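AlgW protein (Pseudomonas aeruginosa, PDB 7CO3) probably acts as an HtrA-type serine endopeptidase that cleaves proteins, combining a trypsin-like protease domain with a PDZ domain. Local coordinates at residues L69-M74 with A126-I131; R139-Q144 with L157-K162; N186-G191 with I222-A227. The protein carries 1 engineered substitution. One frame throughout, in Å; residues are numbered along the deposited sequence.

Interaction 1 of 3, residues L69-M74 with A126-I131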
loop_
_atom_site.group_PDB
_atom_site.type_symbol
_atom_site.label_atom_id
_atom_site.label_comp_id
_atom_site.label_asym_id
_atom_site.label_seq_id
_atom_site.Cartn_x
_atom_site.Cartn_y
_atom_site.Cartn_z
ATOM N N LEU B 69 8.515 -13.275 -17.195
ATOM C CA LEU B 69 9.258 -12.950 -18.404
ATOM C C LEU B 69 10.636 -12.429 -18.003
ATOM O O LEU B 69 10.742 -11.553 -17.131
ATOM C CB LEU B 69 8.547 -11.882 -19.249
ATOM C CG LEU B 69 7.269 -12.195 -20.064
ATOM C CD1 LEU B 69 6.988 -11.068 -21.026
ATOM C CD2 LEU B 69 7.314 -13.556 -20.837
ATOM N N TYR B 70 11.676 -12.966 -18.655
ATOM C CA TYR B 70 13.068 -12.529 -18.534
ATOM C C TYR B 70 13.574 -12.243 -19.932
ATOM O O TYR B 70 13.650 -13.161 -20.752
ATOM C CB TYR B 70 13.949 -13.591 -17.867
ATOM C CG TYR B 70 13.395 -14.089 -16.571
ATOM C CD1 TYR B 70 13.426 -13.292 -15.429
ATOM C CD2 TYR B 70 12.808 -15.337 -16.484
ATOM C CE1 TYR B 70 12.900 -13.729 -14.233
ATOM C CE2 TYR B 70 12.275 -15.790 -15.298
ATOM C CZ TYR B 70 12.321 -14.988 -14.179
ATOM O OH TYR B 70 11.795 -15.446 -13.011
ATOM N N THR B 71 13.907 -10.979 -20.198
ATOM C CA THR B 71 14.273 -10.506 -21.521
ATOM C C THR B 71 15.700 -9.958 -21.497
ATOM O O THR B 71 16.120 -9.318 -20.524
ATOM C CB THR B 71 13.279 -9.436 -22.040
ATOM O OG1 THR B 71 13.336 -8.243 -21.236
ATOM C CG2 THR B 71 11.866 -9.966 -22.017
ATOM N N THR B 72 16.449 -10.238 -22.562
ATOM C CA THR B 72 17.784 -9.688 -22.744
ATOM C C THR B 72 17.804 -8.866 -24.018
ATOM O O THR B 72 17.235 -9.275 -25.034
ATOM C CB THR B 72 18.864 -10.769 -22.749
ATOM O OG1 THR B 72 18.428 -11.863 -23.560
ATOM C CG2 THR B 72 19.095 -11.282 -21.350
ATOM N N LYS B 73 18.449 -7.699 -23.934
ATOM C CA LYS B 73 18.411 -6.638 -24.933
ATOM C C LYS B 73 19.747 -5.909 -24.885
ATOM O O LYS B 73 20.555 -6.132 -23.986
ATOM C CB LYS B 73 17.254 -5.664 -24.649
ATOM C CG LYS B 73 17.014 -4.616 -25.723
ATOM C CD LYS B 73 16.375 -3.356 -25.162
ATOM C CE LYS B 73 15.621 -2.593 -26.250
ATOM N NZ LYS B 73 16.467 -2.237 -27.423
ATOM N N MET B 74 19.991 -5.038 -25.859
ATOM C CA MET B 74 21.194 -4.201 -25.817
ATOM C C MET B 74 20.851 -2.741 -25.523
ATOM O O MET B 74 19.906 -2.186 -26.089
ATOM C CB MET B 74 21.983 -4.310 -27.131
ATOM C CG MET B 74 22.721 -5.636 -27.278
ATOM S SD MET B 74 24.198 -5.736 -26.240
ATOM C CE MET B 74 24.885 -4.097 -26.479
ATOM N N ALA B 126 9.821 -4.987 -26.023
ATOM C CA ALA B 126 10.248 -4.148 -27.132
ATOM C C ALA B 126 11.768 -4.193 -27.317
ATOM O O ALA B 126 12.528 -3.877 -26.399
ATOM C CB ALA B 126 9.784 -2.723 -26.890
ATOM N N GLY B 127 12.209 -4.601 -28.508
ATOM C CA GLY B 127 13.620 -4.662 -28.798
ATOM C C GLY B 127 14.355 -5.786 -28.120
ATOM O O GLY B 127 15.587 -5.823 -28.149
ATOM N N ALA B 128 13.656 -6.713 -27.499
ATOM C CA ALA B 128 14.379 -7.773 -26.832
ATOM C C ALA B 128 14.976 -8.711 -27.873
ATOM O O ALA B 128 14.416 -8.920 -28.949
ATOM C CB ALA B 128 13.471 -8.529 -25.875
ATOM N N ASP B 129 16.138 -9.267 -27.552
ATOM C CA ASP B 129 16.762 -10.226 -28.454
ATOM C C ASP B 129 16.468 -11.654 -28.032
ATOM O O ASP B 129 16.411 -12.539 -28.881
ATOM C CB ASP B 129 18.264 -9.946 -28.545
ATOM C CG ASP B 129 18.560 -8.501 -28.982
ATOM O OD1 ASP B 129 17.876 -8.004 -29.906
ATOM O OD2 ASP B 129 19.446 -7.850 -28.396
ATOM N N GLN B 130 16.209 -11.888 -26.750
ATOM C CA GLN B 130 15.726 -13.175 -26.278
ATOM C C GLN B 130 14.663 -12.946 -25.204
ATOM O O GLN B 130 14.755 -11.995 -24.417
ATOM C CB GLN B 130 16.876 -14.010 -25.738
ATOM C CG GLN B 130 16.512 -15.422 -25.391
ATOM C CD GLN B 130 17.661 -16.146 -24.720
ATOM O OE1 GLN B 130 18.025 -15.849 -23.582
ATOM N NE2 GLN B 130 18.253 -17.091 -25.432
ATOM N N ILE B 131 13.649 -13.811 -25.188
ATOM C CA ILE B 131 12.540 -13.749 -24.230
ATOM C C ILE B 131 12.327 -15.145 -23.675
ATOM O O ILE B 131 11.966 -16.058 -24.423
ATOM C CB ILE B 131 11.241 -13.217 -24.871
ATOM C CG1 ILE B 131 11.458 -11.841 -25.463
ATOM C CG2 ILE B 131 10.090 -13.129 -23.851
ATOM C CD1 ILE B 131 10.379 -11.431 -26.422
HETATM O O HOH W 1 16.515 -13.280 -21.765
#
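Thr72 and Gln130 pair antiparallel, and the carbonyl of Thr72 is gripped twice. Its O receives Asp129 N at 2.7 Å and Gln130 N at 3.3 Å, both donors lying in the carbonyl plane. Two consecutive residues facing Thr72 define a classic beta bulge at the Asp129-Gln130 step. The return bond, Thr72 N to Gln130 O at 3.1 Å, is fairly straight, with 162° at the hydrogen. Water 1 lies 3.0 Å from Tyr70 O, to which it can donate, and also bonds Thr72 OG1, which runs alongside Gln130 CB.

The side chains of Thr72 and Gln130 point to one face of the sheet; on the opposite face Thr71 and Ile131 make apolar contacts. Thr71 CG2 lies beside Ile131 CG1 at 3.9 Å, the two side chains pointing the same way, and Leu69 CD2 flanks Ile131 CG2 at 4.1 Å. Thr71 OG1 is turned between its backbone N and carbonyl carbon (chi1 65°), from where it bonds Ser105 OG, while the methyl is left to Ile131.

Lys73 makes van der Waals contact with the loop. Its CG starts opposite the backbone N (chi1 -173°), and the chain passes along the peptides, CG 3.1 Å from Gly127 O and CE 3.4 Å from Ala126 O.

This pairing joins strand 66-72 to strand 130-134, the step that closes the six-stranded barrel. Strand 104-113 flanks Thr71 on its other edge, helix 122-125 packs on Leu69 and Ile131, and Leu157 of strand 154-158 meets both of these side chains.

Interaction 2 of 3, residues R139-Q144 with L157-K162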
loop_
_atom_site.group_PDB
_atom_site.type_symbol
_atom_site.label_atom_id
_atom_site.label_comp_id
_atom_site.label_asym_id
_atom_site.label_seq_id
_atom_site.Cartn_x
_atom_site.Cartn_y
_atom_site.Cartn_z
ATOM N N ARG B 139 8.363 -25.147 -15.626
ATOM C CA ARG B 139 8.849 -25.247 -17.002
ATOM C C ARG B 139 9.309 -23.877 -17.484
ATOM O O ARG B 139 8.701 -22.854 -17.159
ATOM C CB ARG B 139 7.751 -25.759 -17.945
ATOM C CG ARG B 139 7.435 -27.245 -17.906
ATOM C CD ARG B 139 5.924 -27.460 -17.995
ATOM N NE ARG B 139 5.387 -27.188 -19.321
ATOM C CZ ARG B 139 4.091 -27.145 -19.620
ATOM N NH1 ARG B 139 3.173 -27.336 -18.686
ATOM N NH2 ARG B 139 3.711 -26.899 -20.860
ATOM N N GLU B 140 10.382 -23.865 -18.263
ATOM C CA GLU B 140 10.879 -22.671 -18.930
ATOM C C GLU B 140 11.002 -22.936 -20.426
ATOM O O GLU B 140 11.248 -24.069 -20.857
ATOM C CB GLU B 140 12.231 -22.246 -18.348
ATOM C CG GLU B 140 12.138 -21.899 -16.864
ATOM C CD GLU B 140 13.412 -21.304 -16.297
ATOM O OE1 GLU B 140 14.138 -20.628 -17.053
ATOM O OE2 GLU B 140 13.684 -21.506 -15.092
ATOM N N THR B 141 10.824 -21.879 -21.217
ATOM C CA THR B 141 10.934 -21.995 -22.665
ATOM C C THR B 141 11.203 -20.622 -23.249
ATOM O O THR B 141 10.923 -19.595 -22.630
ATOM C CB THR B 141 9.673 -22.601 -23.311
ATOM O OG1 THR B 141 9.917 -22.829 -24.703
ATOM C CG2 THR B 141 8.456 -21.662 -23.192
ATOM N N ILE B 142 11.770 -20.623 -24.439
ATOM C CA ILE B 142 11.978 -19.386 -25.175
ATOM C C ILE B 142 10.693 -19.060 -25.912
ATOM O O ILE B 142 9.988 -19.960 -26.376
ATOM C CB ILE B 142 13.177 -19.504 -26.136
ATOM C CG1 ILE B 142 14.502 -19.428 -25.379
ATOM C CG2 ILE B 142 13.176 -18.369 -27.140
ATOM C CD1 ILE B 142 14.871 -20.654 -24.541
ATOM N N ALA B 143 10.358 -17.782 -25.981
ATOM C CA ALA B 143 9.151 -17.342 -26.653
ATOM C C ALA B 143 9.526 -16.621 -27.935
ATOM O O ALA B 143 10.624 -16.077 -28.053
ATOM C CB ALA B 143 8.322 -16.406 -25.761
ATOM N N GLN B 144 8.595 -16.619 -28.889
ATOM C CA GLN B 144 8.688 -15.825 -30.102
ATOM C C GLN B 144 7.735 -14.642 -30.010
ATOM O O GLN B 144 6.667 -14.730 -29.396
ATOM C CB GLN B 144 8.340 -16.640 -31.356
ATOM C CG GLN B 144 9.395 -17.674 -31.821
ATOM C CD GLN B 144 10.836 -17.372 -31.394
ATOM O OE1 GLN B 144 11.471 -16.435 -31.887
ATOM N NE2 GLN B 144 11.364 -18.194 -30.488
ATOM N N LEU B 157 3.078 -12.904 -27.614
ATOM C CA LEU B 157 4.135 -13.891 -27.648
ATOM C C LEU B 157 3.498 -15.247 -27.928
ATOM O O LEU B 157 2.313 -15.461 -27.667
ATOM C CB LEU B 157 4.888 -13.978 -26.301
ATOM C CG LEU B 157 5.523 -12.733 -25.658
ATOM C CD1 LEU B 157 6.162 -13.105 -24.278
ATOM C CD2 LEU B 157 6.540 -12.127 -26.593
ATOM N N LYS B 158 4.318 -16.171 -28.404
ATOM C CA LYS B 158 3.919 -17.541 -28.690
ATOM C C LYS B 158 4.975 -18.482 -28.149
ATOM O O LYS B 158 6.172 -18.254 -28.346
ATOM C CB LYS B 158 3.744 -17.766 -30.210
ATOM C CG LYS B 158 3.002 -19.072 -30.587
ATOM C CD LYS B 158 3.927 -20.296 -30.602
ATOM C CE LYS B 158 3.312 -21.468 -31.343
ATOM N NZ LYS B 158 1.883 -21.659 -30.970
ATOM N N ILE B 159 4.528 -19.551 -27.493
ATOM C CA ILE B 159 5.405 -20.608 -27.018
ATOM C C ILE B 159 4.870 -21.951 -27.501
ATOM O O ILE B 159 3.687 -22.089 -27.823
ATOM C CB ILE B 159 5.568 -20.580 -25.478
ATOM C CG1 ILE B 159 4.247 -20.879 -24.727
ATOM C CG2 ILE B 159 6.160 -19.209 -25.031
ATOM C CD1 ILE B 159 4.444 -21.051 -23.187
ATOM N N ASP B 160 5.759 -22.936 -27.541
ATOM C CA ASP B 160 5.467 -24.298 -27.988
ATOM C C ASP B 160 5.627 -25.222 -26.785
ATOM O O ASP B 160 6.739 -25.647 -26.467
ATOM C CB ASP B 160 6.395 -24.686 -29.136
ATOM C CG ASP B 160 6.245 -26.136 -29.567
ATOM O OD1 ASP B 160 5.102 -26.560 -29.842
ATOM O OD2 ASP B 160 7.271 -26.844 -29.648
ATOM N N LEU B 161 4.512 -25.528 -26.121
ATOM C CA LEU B 161 4.516 -26.289 -24.876
ATOM C C LEU B 161 3.153 -26.942 -24.685
ATOM O O LEU B 161 2.123 -26.377 -25.062
ATOM C CB LEU B 161 4.850 -25.383 -23.681
ATOM C CG LEU B 161 6.327 -25.160 -23.325
ATOM C CD1 LEU B 161 6.500 -24.509 -21.962
ATOM C CD2 LEU B 161 7.089 -26.476 -23.361
ATOM N N LYS B 162 3.150 -28.120 -24.070
ATOM C CA LYS B 162 1.959 -28.956 -23.965
ATOM C C LYS B 162 1.260 -28.773 -22.622
ATOM O O LYS B 162 1.878 -28.406 -21.616
ATOM C CB LYS B 162 2.307 -30.446 -24.155
ATOM C CG LYS B 162 2.602 -31.197 -22.845
ATOM C CD LYS B 162 2.820 -32.712 -23.029
ATOM C CE LYS B 162 1.558 -33.552 -22.764
ATOM N NZ LYS B 162 1.412 -33.962 -21.336
#
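The backbones of 139-144 and 157-162 run roughly antiparallel, 139° apart end to end, and join through the hydrogen-bonded pair Gln144 and Lys158. Gln144 N donates to Lys158 O at 3.0 Å, almost straight at 175°, and Lys158 N returns a bond to Gln144 O at 2.9 Å; each donor lies in the plane of the carbonyl it meets. Leu157 CA adds a CA-H...O contact to Gln144 O.

Beside this pair, where the chains are still close, Ala143 CB packs on Ile159 CG2 at 3.6 Å. Farther along they part, Thr141 CA standing 8.0 Å from Leu161 CA, and side chains bridge the gap. Thr141 CG2 touches the same Ile159 methyl, the two side chains slanting past each other, and also meets Leu161 CD1 tip to tip at 3.7 Å. In Thr141 the hydroxyl lies opposite the backbone N (chi1 -173°), which turns CG2 toward these apolar partners and lets OG1 make a weak bond to Ile142 O.

At the far end the Arg139 guanidinium comes from the direction opposite to Leu161, whose CB sits at its edge, 3.4 Å from NH2. A contact from Arg139 NH2 to Lys162 O is modelled too short and too bent to be trusted as a hydrogen bond. Arg139 NH1 has a firmer anchor in a salt bridge with Asp137. The ammonium end of Lys158 leads off to Glu115 O and to a cation-pi contact with Tyr117.

Ile159 and Leu157 also pack against strands 117-120 and 130-134. Lying away from the turn that links strands 140-149 and 154-158, the contact forms the open end of their beta hairpin, within the N-terminal six-stranded barrel of the chymotrypsin-like fold.

Interaction 3 of 3, residues N186-G191 with I222-A227. Engineered in segment 222-227: Ala227 (natural residue Ser).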
loop_
_atom_site.group_PDB
_atom_site.type_symbol
_atom_site.label_atom_id
_atom_site.label_comp_id
_atom_site.label_asym_id
_atom_site.label_seq_id
_atom_site.Cartn_x
_atom_site.Cartn_y
_atom_site.Cartn_z
ATOM N N ASN B 186 5.458 -10.479 -11.024
ATOM C CA ASN B 186 6.785 -10.763 -10.471
ATOM C C ASN B 186 7.447 -9.466 -9.983
ATOM O O ASN B 186 8.481 -9.050 -10.530
ATOM C CB ASN B 186 7.675 -11.465 -11.510
ATOM C CG ASN B 186 8.963 -12.095 -10.872
ATOM O OD1 ASN B 186 9.110 -12.181 -9.644
ATOM N ND2 ASN B 186 9.907 -12.489 -11.741
ATOM N N PRO B 187 6.894 -8.805 -8.959
ATOM C CA PRO B 187 7.454 -7.504 -8.548
ATOM C C PRO B 187 8.887 -7.647 -8.064
ATOM O O PRO B 187 9.217 -8.535 -7.282
ATOM C CB PRO B 187 6.528 -7.060 -7.413
ATOM C CG PRO B 187 5.937 -8.300 -6.905
ATOM C CD PRO B 187 5.762 -9.175 -8.111
ATOM N N PHE B 188 9.741 -6.768 -8.561
ATOM C CA PHE B 188 11.170 -6.731 -8.243
ATOM C C PHE B 188 11.875 -8.070 -8.466
ATOM O O PHE B 188 12.984 -8.248 -7.980
ATOM C CB PHE B 188 11.404 -6.255 -6.799
ATOM C CG PHE B 188 10.732 -4.948 -6.480
ATOM C CD1 PHE B 188 11.076 -3.799 -7.165
ATOM C CD2 PHE B 188 9.765 -4.869 -5.502
ATOM C CE1 PHE B 188 10.454 -2.568 -6.879
ATOM C CE2 PHE B 188 9.135 -3.626 -5.186
ATOM C CZ PHE B 188 9.479 -2.491 -5.894
ATOM N N GLY B 189 11.253 -9.015 -9.187
ATOM C CA GLY B 189 11.860 -10.331 -9.367
ATOM C C GLY B 189 11.847 -11.209 -8.139
ATOM O O GLY B 189 12.650 -12.148 -8.055
ATOM N N VAL B 190 10.974 -10.930 -7.167
ATOM C CA VAL B 190 10.959 -11.757 -5.954
ATOM C C VAL B 190 10.337 -13.130 -6.205
ATOM O O VAL B 190 10.496 -14.043 -5.389
ATOM C CB VAL B 190 10.228 -11.035 -4.798
ATOM C CG1 VAL B 190 8.740 -10.954 -5.072
ATOM C CG2 VAL B 190 10.481 -11.719 -3.454
ATOM N N GLY B 191 9.675 -13.318 -7.336
ATOM C CA GLY B 191 8.821 -14.470 -7.543
ATOM C C GLY B 191 7.398 -14.051 -7.844
ATOM O O GLY B 191 7.000 -12.906 -7.653
ATOM N N ILE B 222 1.180 -2.721 -6.934
ATOM C CA ILE B 222 1.743 -3.016 -8.235
ATOM C C ILE B 222 3.057 -2.288 -8.335
ATOM O O ILE B 222 3.111 -1.080 -8.098
ATOM C CB ILE B 222 0.782 -2.629 -9.377
ATOM C CG1 ILE B 222 -0.370 -3.627 -9.443
ATOM C CG2 ILE B 222 1.523 -2.593 -10.710
ATOM C CD1 ILE B 222 -1.517 -3.089 -10.303
ATOM N N ASN B 223 4.099 -3.021 -8.668
ATOM C CA ASN B 223 5.483 -2.579 -8.649
ATOM C C ASN B 223 6.190 -2.896 -9.950
ATOM O O ASN B 223 5.705 -3.726 -10.720
ATOM C CB ASN B 223 6.221 -3.280 -7.502
ATOM C CG ASN B 223 5.877 -2.653 -6.154
ATOM O OD1 ASN B 223 6.323 -1.543 -5.878
ATOM N ND2 ASN B 223 5.102 -3.353 -5.336
ATOM N N PRO B 224 7.342 -2.263 -10.229
ATOM C CA PRO B 224 8.187 -2.735 -11.347
ATOM C C PRO B 224 8.374 -4.234 -11.262
ATOM O O PRO B 224 8.606 -4.785 -10.191
ATOM C CB PRO B 224 9.508 -1.979 -11.159
ATOM C CG PRO B 224 9.103 -0.676 -10.389
ATOM C CD PRO B 224 7.953 -1.131 -9.498
ATOM N N GLY B 225 8.224 -4.911 -12.399
ATOM C CA GLY B 225 8.108 -6.357 -12.430
ATOM C C GLY B 225 6.685 -6.872 -12.620
ATOM O O GLY B 225 6.523 -8.007 -13.070
ATOM N N ASN B 226 5.644 -6.081 -12.273
ATOM C CA ASN B 226 4.247 -6.509 -12.485
ATOM C C ASN B 226 3.779 -6.340 -13.939
ATOM O O ASN B 226 2.730 -6.889 -14.315
ATOM C CB ASN B 226 3.291 -5.723 -11.580
ATOM C CG ASN B 226 3.140 -6.340 -10.185
ATOM O OD1 ASN B 226 3.745 -5.868 -9.239
ATOM N ND2 ASN B 226 2.336 -7.383 -10.060
ATOM N N ALA B 227 4.494 -5.555 -14.737
ATOM C CA ALA B 227 4.032 -5.208 -16.074
ATOM C C ALA B 227 3.845 -6.459 -16.934
ATOM O O ALA B 227 4.710 -7.332 -16.975
ATOM C CB ALA B 227 5.019 -4.255 -16.728
#
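Phe188 N donates to Pro224 O at 2.8 Å, nearly straight at 173° and in the carbonyl plane. Pro187 CA adds a CA-H...O contact to the same oxygen, which packs over one face of the Phe188 ring. Next along, Gly225 CA comes within 3.3 Å of Asn186 O, so the two backbones pass closely; Asn186 N makes only a weak bond to Gly225 O, which Ser108 OG also reaches.

The Phe188 ring is carried by a CG placed opposite the carbonyl carbon (chi1 -53°). Its CE1 runs beside Pro224 CD at 3.9 Å, and its CZ comes 3.3 Å from Asn223 OD1. Ring and amide planes are 40° apart, so the amide does not lie flat on the ring. Both ends of that amide are engaged: OD1 accepts from Ser252 N, and ND2 donates to Gln253 O of the second subunit, whose Phe246 also meets the Phe188 ring.

Within each loop a side-chain carbonyl helps fix the shape. The type II turn 223-226, closed by Asn226 N to Asn223 O, is also tied by Asn226 OD1 accepting from Asn223 N at 2.9 Å, and Pro187 CB packs on that side-chain oxygen at 3.5 Å. Asn186 OD1 accepts from Gly191 N at 2.6 Å.

Segment 222-227 ends in Gly225-Asn226-Ala227, with Ala227 engineered; the natural sequence is the Gly-Asn-Ser of HtrA proteases, equivalent to Gly-Asp-Ser in trypsin. As in trypsin-like relatives, Gly225 probably belongs to the oxyanion-hole loop; the 186-191 loop packs on the turn that precedes the probable nucleophile position, beside a subunit interface.

Interactions 1 and 2 share one barrel: their centres are 14 Å apart, Ile131 O and Ala143 N lie 2.8 Å apart in a probable hydrogen bond, and Leu69 CD2 packs on Leu157 CD1 at 3.7 Å. Interaction 3 belongs to loops of the second protease sheet, between strands 180-185 and 193-204 and between 215-218 and 230-233. It meets interaction 1 where Tyr70 OH lies 3.7 Å from Asn186 ND2, a packing contact, but stays about 9 Å from interaction 2 at the nearest atoms. Helix 122-125 relates the barrel to the probable active site: Val124 packs on Leu69 of interaction 1 and on the engineered Ala227 of interaction 3, which also touches His123, probably the triad histidine.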